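PDB 3JQ0: SusD superfamily protein from Bacteroides vulgatus ATCC 8482, which probably binds glycans or related nutrients at the bacterial outer membrane. Local coordinates for residues 304-315 / 436-444. Residues are numbered along the deposited sequence; the frame is centred on the assembly and turned at random.
Sequences FYFKGFRNNDTR and KERLREFMF. With SO4 (sulfate ion), chain I.
Arg315 meets the 436-444 segment at two acidic side chains one helical turn apart, a clear case of a buried cation held in a ring of carboxylates. Its guanidinium engages Glu437 end-on: NH1 and NH2 both donate to OE2, the first at 2.8 Å, from one face of the carboxylate and about 36° above its plane. NH1 also reaches Glu441 OE1 at 2.9 Å, nearly in line with that oxygen's C-O bond. On its NE side the guanidinium grips Asp313 side-on, and Asp313 OD1 additionally caps Arg315 N at the start of helix 315-319. A bend at chi3 (-70°) turns the group so that these carboxylates line its edge while Arg440 CB sits over its centre, 3.7 Å from CZ. Salt bridges to Arg390 for Glu437 and to Arg363 and Arg392 for Glu441 extend the network. A methionine in place of Arg315 would probably leave Glu437, Glu441 and Asp313 without the cation they share, with only the backbone bond still reaching Asp313 from this residue.

Arg440 crosses Arg315 at about a right angle, extended from CG to NE, and sends a nearly straight bond (165°) from NE to Gly308 O at 2.8 Å, in the planes of both groups. Its NH1 shares a water with Glu437 OE1 and forms a salt bridge with Asp411, which also pairs with Arg310.

On the apolar part of the contact, selenomethionine Met443 lays SE at the edges of two rings, 3.9 Å from Phe309 CZ and 3.7 Å from Phe304 CE2, while Leu439 CD2 meets the edge of Phe304. Met-aromatic packing and a buried salt-bridge network thus join the end of helix 430-441 to the loop preceding helix 315-319, within the SusD-family region.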
ATOM      1  N   PHE A 304      18.890   2.675   6.710  1.00  7.24           N
ATOM      2  CA  PHE A 304      18.233   2.557   5.421  1.00  7.67           C
ATOM      3  C   PHE A 304      18.362   3.812   4.587  1.00  7.38           C
ATOM      4  O   PHE A 304      18.411   3.722   3.359  1.00  8.46           O
ATOM      5  CB  PHE A 304      16.767   2.183   5.608  1.00  7.99           C
ATOM      6  CG  PHE A 304      16.028   1.989   4.321  1.00  8.27           C
ATOM      7  CD1 PHE A 304      16.167   0.837   3.584  1.00  9.80           C
ATOM      8  CD2 PHE A 304      15.227   3.012   3.809  1.00  9.43           C
ATOM      9  CE1 PHE A 304      15.511   0.691   2.354  1.00 10.80           C
ATOM     10  CE2 PHE A 304      14.568   2.850   2.573  1.00 10.57           C
ATOM     11  CZ  PHE A 304      14.701   1.668   1.898  1.00  9.91           C
ATOM     12  N   TYR A 305      18.445   4.980   5.231  1.00  7.87           N
ATOM     13  CA  TYR A 305      18.500   6.217   4.483  1.00  7.90           C
ATOM     14  C   TYR A 305      19.640   6.222   3.482  1.00  7.41           C
ATOM     15  O   TYR A 305      19.474   6.761   2.399  1.00  8.09           O
ATOM     16  CB  TYR A 305      18.595   7.447   5.414  1.00  7.58           C
ATOM     17  CG  TYR A 305      18.587   8.760   4.676  1.00  7.81           C
ATOM     18  CD1 TYR A 305      17.397   9.351   4.305  1.00  7.73           C
ATOM     19  CD2 TYR A 305      19.773   9.361   4.272  1.00  8.10           C
ATOM     20  CE1 TYR A 305      17.365  10.528   3.588  1.00  8.31           C
ATOM     21  CE2 TYR A 305      19.744  10.538   3.536  1.00  8.09           C
ATOM     22  CZ  TYR A 305      18.549  11.103   3.173  1.00  8.66           C
ATOM     23  OH  TYR A 305      18.516  12.232   2.435  1.00  9.85           O
ATOM     24  N   PHE A 306      20.785   5.624   3.835  1.00  8.15           N
ATOM     25  CA  PHE A 306      21.945   5.592   2.952  1.00  9.01           C
ATOM     26  C   PHE A 306      22.103   4.311   2.152  1.00  8.08           C
ATOM     27  O   PHE A 306      23.059   4.208   1.389  1.00  9.47           O
ATOM     28  CB  PHE A 306      23.220   5.965   3.738  1.00 10.26           C
ATOM     29  CG  PHE A 306      23.203   7.353   4.309  1.00  9.97           C
ATOM     30  CD1 PHE A 306      23.427   8.427   3.483  1.00 11.22           C
ATOM     31  CD2 PHE A 306      22.914   7.571   5.653  1.00 11.91           C
ATOM     32  CE1 PHE A 306      23.393   9.727   3.973  1.00 13.83           C
ATOM     33  CE2 PHE A 306      22.882   8.874   6.152  1.00 12.80           C
ATOM     34  CZ  PHE A 306      23.138   9.932   5.327  1.00 13.56           C
ATOM     35  N   LYS A 307      21.180   3.381   2.308  1.00  7.85           N
ATOM     36  CA  LYS A 307      21.220   2.117   1.590  1.00  8.36           C
ATOM     37  C   LYS A 307      19.958   1.827   0.768  1.00  8.50           C
ATOM     38  O   LYS A 307      19.800   0.763   0.210  1.00 10.88           O
ATOM     39  CB  LYS A 307      21.529   0.955   2.534  1.00  9.39           C
ATOM     40  CG  LYS A 307      22.969   0.957   3.077  1.00 10.86           C
ATOM     41  CD  LYS A 307      23.964   0.588   1.942  1.00 14.25           C
ATOM     42  CE  LYS A 307      25.369   0.304   2.369  1.00 15.17           C
ATOM     43  NZ  LYS A 307      26.273   0.182   1.224  1.00 14.83           N
ATOM     44  N   GLY A 308      19.059   2.798   0.647  1.00  8.38           N
ATOM     45  CA  GLY A 308      17.790   2.608  -0.036  1.00  7.66           C
ATOM     46  C   GLY A 308      17.819   2.943  -1.516  1.00  6.54           C
ATOM     47  O   GLY A 308      17.133   2.308  -2.318  1.00  7.38           O
ATOM     48  N   PHE A 309      18.570   4.013  -1.862  1.00  6.91           N
ATOM     49  CA  PHE A 309      18.438   4.694  -3.170  1.00  6.91           C
ATOM     50  C   PHE A 309      19.795   5.081  -3.688  1.00  6.68           C
ATOM     51  O   PHE A 309      20.662   5.552  -2.935  1.00  7.67           O
ATOM     52  CB  PHE A 309      17.601   5.980  -2.990  1.00  7.25           C
ATOM     53  CG  PHE A 309      16.221   5.733  -2.460  1.00  6.13           C
ATOM     54  CD1 PHE A 309      16.027   5.717  -1.094  1.00  7.45           C
ATOM     55  CD2 PHE A 309      15.137   5.571  -3.300  1.00  6.89           C
ATOM     56  CE1 PHE A 309      14.744   5.511  -0.549  1.00  7.70           C
ATOM     57  CE2 PHE A 309      13.861   5.363  -2.765  1.00  7.25           C
ATOM     58  CZ  PHE A 309      13.684   5.329  -1.416  1.00  7.25           C
ATOM     59  N   ARG A 310      19.963   4.945  -4.981  1.00  7.41           N
ATOM     60  CA  ARG A 310      21.138   5.468  -5.650  1.00  7.07           C
ATOM     61  C   ARG A 310      21.075   6.981  -5.731  1.00  8.01           C
ATOM     62  O   ARG A 310      20.004   7.599  -5.742  1.00  8.09           O
ATOM     63  CB  ARG A 310      21.258   4.901  -7.076  1.00  8.19           C
ATOM     64  CG  ARG A 310      21.250   3.376  -7.181  1.00  7.39           C
ATOM     65  CD  ARG A 310      22.381   2.701  -6.380  1.00  8.29           C
ATOM     66  NE  ARG A 310      23.713   3.235  -6.684  1.00  8.89           N
ATOM     67  CZ  ARG A 310      24.410   2.955  -7.789  1.00  9.44           C
ATOM     68  NH1 ARG A 310      23.999   2.038  -8.630  1.00  9.48           N
ATOM     69  NH2 ARG A 310      25.564   3.556  -8.003  1.00 10.83           N
ATOM     70  N   ASN A 311      22.255   7.597  -5.857  1.00  8.39           N
ATOM     71  CA  ASN A 311      22.290   9.033  -5.988  0.56  8.15           C
ATOM     72  C   ASN A 311      21.461   9.472  -7.204  1.00  9.48           C
ATOM     73  O   ASN A 311      21.472   8.823  -8.260  1.00 10.25           O
ATOM     74  CB  ASN A 311      23.723   9.518  -6.130  0.56 10.07           C
ATOM     75  CG  ASN A 311      24.548   9.378  -4.847  0.56  9.74           C
ATOM     76  OD1 ASN A 311      24.100   9.049  -3.744  0.56  9.08           O
ATOM     77  ND2 ASN A 311      25.831   9.633  -5.020  0.56 18.08           N
ATOM     78  N   ASN A 312      20.771  10.580  -7.036  1.00  9.35           N
ATOM     79  CA  ASN A 312      19.970  11.207  -8.054  1.00  9.55           C
ATOM     80  C   ASN A 312      18.642  10.503  -8.349  1.00  9.21           C
ATOM     81  O   ASN A 312      17.882  10.966  -9.221  1.00  9.59           O
ATOM     82  CB  ASN A 312      20.807  11.469  -9.330  1.00 11.33           C
ATOM     83  CG  ASN A 312      22.059  12.257  -9.014  1.00 15.54           C
ATOM     84  OD1 ASN A 312      23.207  11.756  -9.125  1.00 19.83           O
ATOM     85  ND2 ASN A 312      21.820  13.420  -8.480  1.00 17.59           N
ATOM     86  N   ASP A 313      18.294   9.473  -7.587  1.00  7.71           N
ATOM     87  CA  ASP A 313      16.948   8.922  -7.604  1.00  7.96           C
ATOM     88  C   ASP A 313      16.093   9.887  -6.768  1.00  7.96           C
ATOM     89  O   ASP A 313      16.266   9.987  -5.561  1.00  7.97           O
ATOM     90  CB  ASP A 313      16.956   7.509  -7.040  1.00  7.56           C
ATOM     91  CG  ASP A 313      15.592   6.885  -6.998  1.00  6.60           C
ATOM     92  OD1 ASP A 313      14.549   7.568  -7.135  1.00  7.20           O
ATOM     93  OD2 ASP A 313      15.565   5.621  -6.821  1.00  7.22           O
ATOM     94  N   THR A 314      15.203  10.626  -7.402  1.00  7.68           N
ATOM     95  CA  THR A 314      14.432  11.632  -6.697  1.00  7.93           C
ATOM     96  C   THR A 314      13.466  11.037  -5.671  1.00  7.61           C
ATOM     97  O   THR A 314      12.997  11.743  -4.766  1.00  7.79           O
ATOM     98  CB  THR A 314      13.629  12.586  -7.636  1.00 10.15           C
ATOM     99  OG1 THR A 314      12.479  11.882  -8.108  1.00 13.75           O
ATOM    100  CG2 THR A 314      14.445  13.131  -8.787  1.00 10.21           C
ATOM    101  N   ARG A 315      13.218   9.733  -5.753  1.00  6.89           N
ATOM    102  CA  ARG A 315      12.364   9.111  -4.748  1.00  6.46           C
ATOM    103  C   ARG A 315      12.989   9.165  -3.352  1.00  6.15           C
ATOM    104  O   ARG A 315      12.287   9.084  -2.354  1.00  7.21           O
ATOM    105  CB  ARG A 315      12.053   7.673  -5.088  1.00  6.57           C
ATOM    106  CG  ARG A 315      11.335   7.546  -6.421  1.00  6.74           C
ATOM    107  CD  ARG A 315      11.081   6.099  -6.809  1.00  6.38           C
ATOM    108  NE  ARG A 315      12.367   5.451  -7.153  1.00  6.16           N
ATOM    109  CZ  ARG A 315      12.473   4.352  -7.876  1.00  6.32           C
ATOM    110  NH1 ARG A 315      11.408   3.664  -8.243  1.00  6.36           N
ATOM    111  NH2 ARG A 315      13.681   3.925  -8.209  1.00  6.96           N
ATOM    112  N   LYS A 436      13.269  -4.749  -5.396  1.00  6.29           N
ATOM    113  CA  LYS A 436      14.013  -3.524  -5.090  1.00  6.52           C
ATOM    114  C   LYS A 436      13.271  -2.331  -5.628  1.00  5.84           C
ATOM    115  O   LYS A 436      13.155  -1.294  -4.973  1.00  6.23           O
ATOM    116  CB  LYS A 436      15.412  -3.658  -5.681  1.00  6.42           C
ATOM    117  CG  LYS A 436      16.251  -2.363  -5.638  1.00  7.34           C
ATOM    118  CD  LYS A 436      17.703  -2.575  -6.056  1.00  6.87           C
ATOM    119  CE  LYS A 436      17.878  -2.891  -7.527  1.00  6.89           C
ATOM    120  NZ  LYS A 436      19.311  -3.207  -7.852  1.00  7.08           N
ATOM    121  N   GLU A 437      12.769  -2.450  -6.857  1.00  6.46           N
ATOM    122  CA  GLU A 437      12.076  -1.333  -7.497  1.00  6.63           C
ATOM    123  C   GLU A 437      10.818  -0.982  -6.703  1.00  6.11           C
ATOM    124  O   GLU A 437      10.530   0.207  -6.484  1.00  6.55           O
ATOM    125  CB  GLU A 437      11.766  -1.616  -8.948  1.00  6.51           C
ATOM    126  CG  GLU A 437      11.510  -0.346  -9.743  1.00  6.52           C
ATOM    127  CD  GLU A 437      12.737   0.533  -9.855  1.00  7.07           C
ATOM    128  OE1 GLU A 437      13.875  -0.023  -9.890  1.00  7.24           O
ATOM    129  OE2 GLU A 437      12.585   1.771  -9.877  1.00  7.37           O
ATOM    130  N   ARG A 438      10.054  -1.981  -6.293  1.00  6.20           N
ATOM    131  CA  ARG A 438       8.859  -1.750  -5.528  1.00  5.84           C
ATOM    132  C   ARG A 438       9.154  -1.157  -4.164  1.00  5.96           C
ATOM    133  O   ARG A 438       8.398  -0.318  -3.655  1.00  6.65           O
ATOM    134  CB  ARG A 438       8.006  -3.028  -5.385  1.00  6.38           C
ATOM    135  CG  ARG A 438       7.385  -3.473  -6.683  1.00  6.98           C
ATOM    136  CD  ARG A 438       6.472  -4.676  -6.500  1.00  8.09           C
ATOM    137  NE  ARG A 438       5.290  -4.408  -5.748  1.00  8.19           N
ATOM    138  CZ  ARG A 438       4.213  -3.815  -6.199  1.00  7.15           C
ATOM    139  NH1 ARG A 438       4.143  -3.367  -7.433  1.00  7.43           N
ATOM    140  NH2 ARG A 438       3.155  -3.679  -5.391  1.00  9.12           N
ATOM    141  N   LEU A 439      10.265  -1.567  -3.551  1.00  6.25           N
ATOM    142  CA  LEU A 439      10.672  -1.012  -2.268  1.00  6.52           C
ATOM    143  C   LEU A 439      10.901   0.508  -2.412  1.00  5.82           C
ATOM    144  O   LEU A 439      10.409   1.312  -1.630  1.00  6.35           O
ATOM    145  CB  LEU A 439      11.910  -1.735  -1.721  1.00  6.20           C
ATOM    146  CG  LEU A 439      12.514  -1.184  -0.438  1.00  7.00           C
ATOM    147  CD1 LEU A 439      11.542  -1.036   0.700  1.00  8.87           C
ATOM    148  CD2 LEU A 439      13.719  -1.997  -0.068  1.00  9.08           C
ATOM    149  N   ARG A 440      11.682   0.864  -3.427  1.00  5.75           N
ATOM    150  CA  ARG A 440      11.981   2.259  -3.696  1.00  5.77           C
ATOM    151  C   ARG A 440      10.738   3.055  -4.046  1.00  6.03           C
ATOM    152  O   ARG A 440      10.653   4.261  -3.713  1.00  6.28           O
ATOM    153  CB  ARG A 440      13.029   2.342  -4.828  1.00  6.19           C
ATOM    154  CG  ARG A 440      14.403   1.879  -4.387  1.00  6.42           C
ATOM    155  CD  ARG A 440      15.401   1.871  -5.527  1.00  6.69           C
ATOM    156  NE  ARG A 440      16.743   1.581  -5.026  1.00  6.61           N
ATOM    157  CZ  ARG A 440      17.779   1.213  -5.767  1.00  6.66           C
ATOM    158  NH1 ARG A 440      17.636   0.939  -7.049  1.00  6.80           N
ATOM    159  NH2 ARG A 440      18.954   1.077  -5.174  1.00  7.32           N
ATOM    160  N   GLU A 441       9.775   2.465  -4.750  1.00  6.14           N
ATOM    161  CA  GLU A 441       8.647   3.161  -5.319  1.00  5.74           C
ATOM    162  C   GLU A 441       7.531   3.366  -4.263  1.00  6.26           C
ATOM    163  O   GLU A 441       6.795   4.356  -4.374  1.00  6.17           O
ATOM    164  CB  GLU A 441       8.122   2.334  -6.507  1.00  5.92           C
ATOM    165  CG  GLU A 441       7.030   2.991  -7.311  1.00  6.10           C
ATOM    166  CD  GLU A 441       7.410   4.282  -8.053  1.00  6.04           C
ATOM    167  OE1 GLU A 441       8.613   4.443  -8.351  1.00  7.07           O
ATOM    168  OE2 GLU A 441       6.458   5.065  -8.384  1.00  6.63           O
ATOM    169  N   PHE A 442       7.358   2.449  -3.307  1.00  5.80           N
ATOM    170  CA  PHE A 442       6.130   2.333  -2.542  1.00  5.79           C
ATOM    171  C   PHE A 442       6.276   2.490  -1.039  1.00  5.67           C
ATOM    172  O   PHE A 442       5.398   2.073  -0.289  1.00  5.99           O
ATOM    173  CB  PHE A 442       5.389   1.010  -2.859  1.00  5.58           C
ATOM    174  CG  PHE A 442       4.892   0.952  -4.290  1.00  6.13           C
ATOM    175  CD1 PHE A 442       3.874   1.805  -4.708  1.00  7.10           C
ATOM    176  CD2 PHE A 442       5.443   0.074  -5.206  1.00  6.39           C
ATOM    177  CE1 PHE A 442       3.408   1.770  -6.033  1.00  7.65           C
ATOM    178  CE2 PHE A 442       4.984   0.047  -6.496  1.00  7.58           C
ATOM    179  CZ  PHE A 442       4.031   0.929  -6.929  1.00  7.67           C
HETATM  180  N   MSE A 443       7.327   3.168  -0.553  1.00  6.17           N
HETATM  181  CA  MSE A 443       7.392   3.401   0.881  1.00  5.57           C
HETATM  182  C   MSE A 443       6.152   4.077   1.382  1.00  5.43           C
HETATM  183  O   MSE A 443       5.655   5.039   0.752  1.00  6.09           O
HETATM  184  CB  MSE A 443       8.625   4.261   1.257  1.00  6.52           C
HETATM  185  CG  MSE A 443       9.948   3.685   0.895  1.00  6.51           C
HETATM  186 SE   MSE A 443      11.419   4.653   1.676  1.00  6.58          SE
HETATM  187  CE  MSE A 443      11.229   3.905   3.470  1.00  8.20           C
ATOM    188  N   PHE A 444       5.633   3.628   2.539  1.00  5.90           N
ATOM    189  CA  PHE A 444       4.443   4.214   3.171  1.00  5.90           C
ATOM    190  C   PHE A 444       3.135   3.963   2.401  1.00  5.81           C
ATOM    191  O   PHE A 444       2.120   4.508   2.756  1.00  7.43           O
ATOM    192  CB  PHE A 444       4.613   5.725   3.501  1.00  6.55           C
ATOM    193  CG  PHE A 444       5.974   6.046   4.029  1.00  5.72           C
ATOM    194  CD1 PHE A 444       6.430   5.503   5.224  1.00  6.66           C
ATOM    195  CD2 PHE A 444       6.867   6.822   3.309  1.00  6.73           C
ATOM    196  CE1 PHE A 444       7.682   5.695   5.692  1.00  7.69           C
ATOM    197  CE2 PHE A 444       8.159   7.044   3.781  1.00  7.24           C
ATOM    198  CZ  PHE A 444       8.561   6.467   4.981  1.00  7.94           C
TER
HETATM  199  S   SO4 I   8      25.836   5.987  -5.210  0.50 11.99           S
HETATM  200  O1  SO4 I   8      25.951   5.849  -3.734  0.50 17.74           O
HETATM  201  O2  SO4 I   8      26.805   5.185  -5.950  0.50 10.52           O
HETATM  202  O3  SO4 I   8      24.467   5.675  -5.407  0.50  9.40           O
HETATM  203  O4  SO4 I   8      26.264   7.352  -5.407  0.50 17.80           O
HETATM  204  O   HOH W   1      15.794   1.799  -9.087  1.00  7.55           O